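Local coordinates for putative P450-like enzyme (Streptomyces himastatinicus ATCC 53653, PDB 5Z9J), which is a putative cytochrome P450-type haem enzyme that probably acts as a monooxygenase in microbial secondary metabolism, at residues A[37-42]-A[312-317]. Sequence-based numbering, arbitrary orientation.
Sequences NVYGYP and TGAANR. With TAM (tris(hydroxyethyl)aminomethane), chain F.
This is a buried packing contact between the turn after strand 35-38, with the first residue of helix 41-48, and the short helix 312-315, which follows strand 307-310. Tyr39, Gly40 and Tyr41 lie against Ala314 and Ala315. The Ala314 methyl CB meets the Tyr39 ring obliquely, 3.9 Å from CD1. Tyr39 O receives a CA-H...O contact from Ala315 CA at 3.4 Å. Ala315 CB packs 3.7 Å from Tyr41 CA. With CG anti to the backbone N (chi1 178°), the Tyr41 ring has Ala315 O at its edge, near its plane. Tyr41 OH is hydrogen-bonded to Ala336 O. At the other end, TAM C6 lies at the edge of the Tyr39 ring, 3.4 Å from CE1. Asn37 OD1 comes within 3.7 Å of TAM C3. The Asn37 amide is gripped on both ends, by Asp28 OD1 at ND2 and by Trp311 NE1 at OD1. An alanine in place of Asn37 would probably leave the Trp311 indole N-H and Asp28 OD1 each without this partner. Strands 35-38 and 307-310 are parallel neighbours in the mixed sheet. The contact sets the turn after the first against the short helix after the second, in the beta-rich region of the cytochrome P450 fold.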
loop_
_atom_site.group_PDB
_atom_site.type_symbol
_atom_site.label_atom_id
_atom_site.label_comp_id
_atom_site.label_asym_id
_atom_site.label_seq_id
_atom_site.Cartn_x
_atom_site.Cartn_y
_atom_site.Cartn_z
ATOM N N ASN A 37 -11.382 8.496 14.982
ATOM C CA ASN A 37 -11.714 7.536 13.926
ATOM C C ASN A 37 -12.876 8.005 13.046
ATOM O O ASN A 37 -13.892 8.431 13.578
ATOM C CB ASN A 37 -12.084 6.161 14.535
ATOM C CG ASN A 37 -10.933 5.500 15.296
ATOM O OD1 ASN A 37 -9.927 5.164 14.701
ATOM N ND2 ASN A 37 -11.088 5.302 16.597
ATOM N N VAL A 38 -12.740 7.914 11.721
ATOM C CA VAL A 38 -13.853 8.168 10.769
ATOM C C VAL A 38 -14.146 6.903 9.951
ATOM O O VAL A 38 -13.218 6.348 9.332
ATOM C CB VAL A 38 -13.512 9.312 9.764
ATOM C CG1 VAL A 38 -14.693 9.624 8.826
ATOM C CG2 VAL A 38 -13.124 10.543 10.484
ATOM N N TYR A 39 -15.395 6.452 9.899
ATOM C CA TYR A 39 -15.732 5.206 9.183
ATOM C C TYR A 39 -16.702 5.400 7.963
ATOM O O TYR A 39 -16.910 4.464 7.163
ATOM C CB TYR A 39 -16.364 4.198 10.134
ATOM C CG TYR A 39 -15.586 3.933 11.396
ATOM C CD1 TYR A 39 -14.329 3.329 11.370
ATOM C CD2 TYR A 39 -16.125 4.239 12.620
ATOM C CE1 TYR A 39 -13.634 3.090 12.538
ATOM C CE2 TYR A 39 -15.437 3.993 13.790
ATOM C CZ TYR A 39 -14.185 3.421 13.737
ATOM O OH TYR A 39 -13.493 3.176 14.901
ATOM N N GLY A 40 -17.257 6.597 7.794
ATOM C CA GLY A 40 -18.264 6.799 6.764
ATOM C C GLY A 40 -17.621 7.113 5.428
ATOM O O GLY A 40 -16.479 7.622 5.384
ATOM N N TYR A 41 -18.276 6.728 4.336
ATOM C CA TYR A 41 -17.663 6.980 3.013
ATOM C C TYR A 41 -17.715 8.472 2.630
ATOM O O TYR A 41 -16.664 9.048 2.312
ATOM C CB TYR A 41 -18.280 6.089 1.919
ATOM C CG TYR A 41 -17.752 6.296 0.505
ATOM C CD1 TYR A 41 -16.732 5.478 -0.054
ATOM C CD2 TYR A 41 -18.269 7.309 -0.288
ATOM C CE1 TYR A 41 -16.289 5.689 -1.376
ATOM C CE2 TYR A 41 -17.822 7.522 -1.572
ATOM C CZ TYR A 41 -16.837 6.721 -2.103
ATOM O OH TYR A 41 -16.446 6.989 -3.387
ATOM N N PRO A 42 -18.901 9.114 2.664
ATOM C CA PRO A 42 -18.888 10.515 2.222
ATOM C C PRO A 42 -17.977 11.406 3.081
ATOM O O PRO A 42 -17.398 12.352 2.572
ATOM C CB PRO A 42 -20.386 10.965 2.353
ATOM C CG PRO A 42 -20.977 10.017 3.307
ATOM C CD PRO A 42 -20.223 8.696 3.151
ATOM N N THR A 312 -10.583 3.901 5.303
ATOM C CA THR A 312 -10.937 3.634 3.948
ATOM C C THR A 312 -11.483 2.212 3.870
ATOM O O THR A 312 -12.451 1.966 3.116
ATOM C CB THR A 312 -9.699 3.801 3.026
ATOM O OG1 THR A 312 -8.647 3.014 3.572
ATOM C CG2 THR A 312 -9.275 5.257 2.972
ATOM N N GLY A 313 -10.948 1.267 4.661
ATOM C CA GLY A 313 -11.521 -0.081 4.628
ATOM C C GLY A 313 -12.998 -0.071 5.071
ATOM O O GLY A 313 -13.860 -0.734 4.498
ATOM N N ALA A 314 -13.288 0.671 6.119
ATOM C CA ALA A 314 -14.673 0.748 6.610
ATOM C C ALA A 314 -15.561 1.565 5.650
ATOM O O ALA A 314 -16.716 1.197 5.388
ATOM C CB ALA A 314 -14.678 1.336 8.013
ATOM N N ALA A 315 -15.027 2.653 5.099
ATOM C CA ALA A 315 -15.747 3.496 4.150
ATOM C C ALA A 315 -16.203 2.674 2.974
ATOM O O ALA A 315 -17.358 2.826 2.529
ATOM C CB ALA A 315 -14.856 4.635 3.654
ATOM N N ASN A 316 -15.341 1.720 2.585
ATOM C CA ASN A 316 -15.607 0.850 1.457
ATOM C C ASN A 316 -16.731 -0.132 1.716
ATOM O O ASN A 316 -17.179 -0.819 0.767
ATOM C CB ASN A 316 -14.357 0.026 1.095
ATOM C CG ASN A 316 -13.292 0.841 0.382
ATOM O OD1 ASN A 316 -13.565 1.900 -0.159
ATOM N ND2 ASN A 316 -12.078 0.350 0.387
ATOM N N ARG A 317 -17.143 -0.261 2.973
ATOM C CA ARG A 317 -18.316 -1.109 3.255
ATOM C C ARG A 317 -19.548 -0.242 3.563
ATOM O O ARG A 317 -20.568 -0.745 4.054
ATOM C CB ARG A 317 -18.042 -2.059 4.427
ATOM C CG ARG A 317 -16.801 -2.959 4.242
ATOM C CD ARG A 317 -16.871 -3.773 2.955
ATOM N NE ARG A 317 -15.896 -4.854 2.933
ATOM C CZ ARG A 317 -16.164 -6.090 3.351
ATOM N NH1 ARG A 317 -17.381 -6.400 3.802
ATOM N NH2 ARG A 317 -15.224 -7.023 3.302
HETATM C C TAM F . -10.018 1.026 16.106
HETATM C C1 TAM F . -11.411 1.242 16.824
HETATM C C2 TAM F . -9.564 -0.444 16.153
HETATM C C3 TAM F . -10.112 1.512 14.631
HETATM C C4 TAM F . -12.231 -0.049 16.905
HETATM C C5 TAM F . -8.217 -0.551 15.455
HETATM C C6 TAM F . -11.316 0.947 13.843
HETATM N N TAM F . -8.992 1.838 16.753
HETATM O O4 TAM F . -11.994 -0.709 18.134
HETATM O O5 TAM F . -7.491 0.657 15.746
HETATM O O6 TAM F . -11.116 -0.433 13.622
#